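Local coordinates for D-alanyl-D-alanine carboxypeptidase (Streptococcus pneumoniae R6, PDB 1XP4), which probably removes the C-terminal D-alanyl residue from sugar-peptide precursors of the cell wall, as a serine-type D-Ala-D-Ala carboxypeptidase of the peptidase S11 family, at residues A[11-23]-A[243-255]. Residues are numbered along the deposited sequence; the frame is centred on the assembly and turned at random.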
loop_
_atom_site.group_PDB
_atom_site.type_symbol
_atom_site.label_atom_id
_atom_site.label_comp_id
_atom_site.label_asym_id
_atom_site.label_seq_id
_atom_site.Cartn_x
_atom_site.Cartn_y
_atom_site.Cartn_z
ATOM N N THR A 11 -6.181 9.806 20.259
ATOM C CA THR A 11 -5.524 10.765 19.373
ATOM C C THR A 11 -4.101 10.268 19.144
ATOM O O THR A 11 -3.465 9.749 20.062
ATOM C CB THR A 11 -5.436 12.162 19.995
ATOM O OG1 THR A 11 -6.736 12.576 20.418
ATOM C CG2 THR A 11 -4.901 13.163 18.974
ATOM N N ILE A 12 -3.600 10.426 17.927
ATOM C CA ILE A 12 -2.258 9.972 17.616
ATOM C C ILE A 12 -1.245 11.093 17.761
ATOM O O ILE A 12 -1.531 12.247 17.447
ATOM C CB ILE A 12 -2.191 9.388 16.192
ATOM C CG1 ILE A 12 -0.830 8.722 15.975
ATOM C CG2 ILE A 12 -2.470 10.483 15.158
ATOM C CD1 ILE A 12 -0.871 7.581 14.967
ATOM N N ALA A 13 -0.059 10.746 18.245
ATOM C CA ALA A 13 1.006 11.719 18.449
ATOM C C ALA A 13 1.766 11.960 17.146
ATOM O O ALA A 13 2.982 11.746 17.058
ATOM C CB ALA A 13 1.949 11.226 19.534
ATOM N N ALA A 14 1.025 12.402 16.138
ATOM C CA ALA A 14 1.576 12.690 14.818
ATOM C C ALA A 14 0.703 13.790 14.231
ATOM O O ALA A 14 -0.471 13.896 14.587
ATOM C CB ALA A 14 1.519 11.444 13.942
ATOM N N LYS A 15 1.261 14.610 13.346
ATOM C CA LYS A 15 0.487 15.697 12.762
ATOM C C LYS A 15 -0.562 15.211 11.781
ATOM O O LYS A 15 -1.636 15.798 11.688
ATOM C CB LYS A 15 1.402 16.702 12.061
ATOM C CG LYS A 15 2.360 17.402 12.993
ATOM C CD LYS A 15 2.832 18.733 12.425
ATOM C CE LYS A 15 3.854 19.392 13.356
ATOM N NZ LYS A 15 3.338 19.545 14.751
ATOM N N HIS A 16 -0.257 14.136 11.061
ATOM C CA HIS A 16 -1.179 13.604 10.061
ATOM C C HIS A 16 -1.142 12.100 10.046
ATOM O O HIS A 16 -0.073 11.504 10.167
ATOM C CB HIS A 16 -0.787 14.092 8.673
ATOM C CG HIS A 16 -0.607 15.570 8.588
ATOM N ND1 HIS A 16 -1.668 16.439 8.453
ATOM C CD2 HIS A 16 0.506 16.337 8.668
ATOM C CE1 HIS A 16 -1.215 17.681 8.452
ATOM N NE2 HIS A 16 0.100 17.646 8.582
ATOM N N ALA A 17 -2.300 11.477 9.865
ATOM C CA ALA A 17 -2.340 10.027 9.830
ATOM C C ALA A 17 -3.679 9.491 9.358
ATOM O O ALA A 17 -4.701 10.173 9.447
ATOM C CB ALA A 17 -2.013 9.467 11.217
ATOM N N ILE A 18 -3.654 8.265 8.847
ATOM C CA ILE A 18 -4.863 7.592 8.395
ATOM C C ILE A 18 -4.582 6.100 8.412
ATOM O O ILE A 18 -3.458 5.665 8.154
ATOM C CB ILE A 18 -5.270 7.998 6.959
ATOM C CG1 ILE A 18 -6.677 7.471 6.656
ATOM C CG2 ILE A 18 -4.279 7.425 5.945
ATOM C CD1 ILE A 18 -7.254 7.950 5.336
ATOM N N ALA A 19 -5.606 5.319 8.722
ATOM C CA ALA A 19 -5.478 3.876 8.770
ATOM C C ALA A 19 -6.609 3.268 7.956
ATOM O O ALA A 19 -7.754 3.708 8.063
ATOM C CB ALA A 19 -5.557 3.407 10.213
ATOM N N VAL A 20 -6.304 2.267 7.140
ATOM C CA VAL A 20 -7.350 1.627 6.341
ATOM C C VAL A 20 -7.213 0.117 6.286
ATOM O O VAL A 20 -6.113 -0.420 6.410
ATOM C CB VAL A 20 -7.375 2.151 4.886
ATOM C CG1 VAL A 20 -7.703 3.618 4.886
ATOM C CG2 VAL A 20 -6.041 1.896 4.206
ATOM N N GLU A 21 -8.341 -0.567 6.120
ATOM C CA GLU A 21 -8.320 -2.017 6.013
ATOM C C GLU A 21 -7.925 -2.228 4.563
ATOM O O GLU A 21 -8.649 -1.838 3.656
ATOM C CB GLU A 21 -9.700 -2.590 6.305
ATOM C CG GLU A 21 -9.749 -4.100 6.383
ATOM C CD GLU A 21 -9.816 -4.746 5.022
ATOM O OE1 GLU A 21 -10.708 -4.360 4.231
ATOM O OE2 GLU A 21 -8.985 -5.642 4.746
ATOM N N ALA A 22 -6.757 -2.820 4.353
ATOM C CA ALA A 22 -6.217 -3.030 3.012
ATOM C C ALA A 22 -7.203 -3.444 1.937
ATOM O O ALA A 22 -7.392 -2.728 0.948
ATOM C CB ALA A 22 -5.080 -4.031 3.059
ATOM N N ASN A 23 -7.846 -4.588 2.131
ATOM C CA ASN A 23 -8.749 -5.095 1.128
ATOM C C ASN A 23 -9.876 -4.183 0.658
ATOM O O ASN A 23 -10.046 -3.990 -0.552
ATOM C CB ASN A 23 -9.321 -6.430 1.572
ATOM C CG ASN A 23 -9.901 -7.202 0.419
ATOM O OD1 ASN A 23 -9.427 -7.076 -0.710
ATOM N ND2 ASN A 23 -10.917 -8.015 0.686
ATOM N N GLY A 243 -6.503 -11.299 12.246
ATOM C CA GLY A 243 -7.029 -11.717 10.959
ATOM C C GLY A 243 -7.303 -10.626 9.941
ATOM O O GLY A 243 -7.731 -10.926 8.820
HETATM N N MSE A 244 -7.041 -9.371 10.307
HETATM C CA MSE A 244 -7.302 -8.241 9.417
HETATM C C MSE A 244 -6.049 -7.462 9.012
HETATM O O MSE A 244 -5.200 -7.140 9.852
HETATM C CB MSE A 244 -8.307 -7.304 10.094
HETATM C CG MSE A 244 -8.608 -6.002 9.364
HETATM SE SE MSE A 244 -9.968 -4.961 10.308
HETATM C CE MSE A 244 -8.853 -3.951 11.511
ATOM N N ARG A 245 -5.940 -7.162 7.719
ATOM C CA ARG A 245 -4.801 -6.406 7.202
ATOM C C ARG A 245 -5.078 -4.911 7.277
ATOM O O ARG A 245 -6.076 -4.411 6.751
ATOM C CB ARG A 245 -4.499 -6.789 5.759
ATOM C CG ARG A 245 -3.311 -6.055 5.190
ATOM C CD ARG A 245 -2.396 -7.014 4.463
ATOM N NE ARG A 245 -1.022 -6.814 4.903
ATOM C CZ ARG A 245 -0.108 -7.774 4.954
ATOM N NH1 ARG A 245 -0.417 -9.012 4.585
ATOM N NH2 ARG A 245 1.109 -7.499 5.409
ATOM N N VAL A 246 -4.170 -4.199 7.924
ATOM C CA VAL A 246 -4.316 -2.774 8.102
ATOM C C VAL A 246 -3.152 -2.029 7.496
ATOM O O VAL A 246 -2.000 -2.433 7.658
ATOM C CB VAL A 246 -4.378 -2.411 9.602
ATOM C CG1 VAL A 246 -4.419 -0.897 9.770
ATOM C CG2 VAL A 246 -5.595 -3.059 10.253
ATOM N N ILE A 247 -3.459 -0.953 6.779
ATOM C CA ILE A 247 -2.424 -0.113 6.206
ATOM C C ILE A 247 -2.422 1.133 7.065
ATOM O O ILE A 247 -3.458 1.746 7.298
ATOM C CB ILE A 247 -2.698 0.268 4.756
ATOM C CG1 ILE A 247 -2.685 -0.988 3.882
ATOM C CG2 ILE A 247 -1.627 1.251 4.286
ATOM C CD1 ILE A 247 -2.726 -0.697 2.396
ATOM N N THR A 248 -1.237 1.483 7.542
ATOM C CA THR A 248 -1.037 2.614 8.431
ATOM C C THR A 248 -0.147 3.696 7.833
ATOM O O THR A 248 0.912 3.409 7.267
ATOM C CB THR A 248 -0.424 2.104 9.764
ATOM O OG1 THR A 248 -1.484 1.729 10.648
ATOM C CG2 THR A 248 0.456 3.157 10.424
ATOM N N VAL A 249 -0.589 4.942 7.965
ATOM C CA VAL A 249 0.244 6.031 7.531
ATOM C C VAL A 249 0.348 7.066 8.642
ATOM O O VAL A 249 -0.592 7.710 9.030
ATOM C CB VAL A 249 -0.432 6.612 6.307
ATOM C CG1 VAL A 249 0.424 7.701 5.718
ATOM C CG2 VAL A 249 -0.654 5.522 5.265
ATOM N N VAL A 250 1.545 7.164 9.245
ATOM C CA VAL A 250 1.803 8.169 10.270
ATOM C C VAL A 250 2.856 9.162 9.705
ATOM O O VAL A 250 4.015 8.826 9.588
ATOM C CB VAL A 250 2.393 7.422 11.491
ATOM C CG1 VAL A 250 3.224 8.360 12.381
ATOM C CG2 VAL A 250 1.339 6.763 12.355
ATOM N N LEU A 251 2.458 10.420 9.337
ATOM C CA LEU A 251 3.516 11.329 8.810
ATOM C C LEU A 251 3.553 12.733 9.388
ATOM O O LEU A 251 3.453 13.718 8.669
ATOM C CB LEU A 251 3.429 11.559 7.300
ATOM C CG LEU A 251 2.298 10.873 6.570
ATOM C CD1 LEU A 251 1.419 11.863 5.825
ATOM C CD2 LEU A 251 2.846 9.954 5.502
ATOM N N ASN A 252 3.619 12.791 10.712
ATOM C CA ASN A 252 4.661 13.610 11.239
ATOM C C ASN A 252 4.712 13.430 12.739
ATOM O O ASN A 252 4.071 14.141 13.505
ATOM C CB ASN A 252 4.319 15.041 10.932
ATOM C CG ASN A 252 5.596 15.815 11.012
ATOM O OD1 ASN A 252 5.789 16.818 10.304
ATOM N ND2 ASN A 252 6.526 15.296 11.806
ATOM N N ALA A 253 5.425 12.350 13.185
ATOM C CA ALA A 253 5.242 11.869 14.519
ATOM C C ALA A 253 5.872 12.854 15.419
ATOM O O ALA A 253 6.907 13.394 15.110
ATOM C CB ALA A 253 5.912 10.515 14.687
ATOM N N ASP A 254 5.218 13.104 16.540
ATOM C CA ASP A 254 5.823 14.185 17.272
ATOM C C ASP A 254 7.120 13.692 17.782
ATOM O O ASP A 254 7.284 12.523 18.115
ATOM C CB ASP A 254 4.940 14.635 18.443
ATOM C CG ASP A 254 3.611 15.155 17.926
ATOM O OD1 ASP A 254 3.566 15.557 16.771
ATOM O OD2 ASP A 254 2.626 15.045 18.635
ATOM N N HIS A 255 8.087 14.595 17.784
ATOM C CA HIS A 255 9.399 14.123 18.082
ATOM C C HIS A 255 9.502 13.992 19.597
ATOM O O HIS A 255 9.175 14.881 20.361
ATOM C CB HIS A 255 10.405 15.130 17.513
ATOM C CG HIS A 255 11.787 14.837 18.040
ATOM N ND1 HIS A 255 12.629 13.974 17.437
ATOM C CD2 HIS A 255 12.392 15.296 19.214
ATOM C CE1 HIS A 255 13.743 13.980 18.186
ATOM N NE2 HIS A 255 13.633 14.767 19.252
#
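V20 and I247 face each other as an antiparallel hydrogen-bonded pair. I247 N donates to V20 O at 2.7 Å, almost straight at the hydrogen (176°), and V20 N donates back to I247 O. I18 and V249 repeat this reciprocal pairing. At one end of strand 17-21, A22 N donates to R245 O. At the other end, L251 N reaches H16 O at 2.9 Å. The pairing then becomes irregular, where segment 243-255 turns a corner at N252. K15 N bonds N252 O, and D254 N bonds A13 O at 2.7 Å. An inverse gamma turn centred on A13 brings A14 N within a weak bond of I12 O. Strand 244-253 is the middle of the five-stranded antiparallel sheet of the serine beta-lactamase/penicillin-binding-protein fold, and 17-21 is its neighbour, from over 200 residues earlier. Strand 26-31 takes up backbone groups of A17 and A19, while strand 234-241 does so for V246 and T248. I18, V20, I247 and V249 occupy one face. There V20 CG2 lies 3.8 Å from I247 CB, and I247 and V249 pack on helix 170-183. A19, V246 and T248 turn the opposite way, to helix 262-277. R245 CG, anti to the backbone N (chi1 -179°), meets A22 CB at 3.4 Å; its guanidinium is engaged by D221 and T238. H16 ND1 bonds D32 O. E21 OE1 accepts from T24 N, and its OE2 takes a weak bond from N23 N. K15 and N252 run side by side, their CB atoms 3.5 Å apart. K15 NZ is 4.5 Å from D254 OD1, too far for a salt bridge.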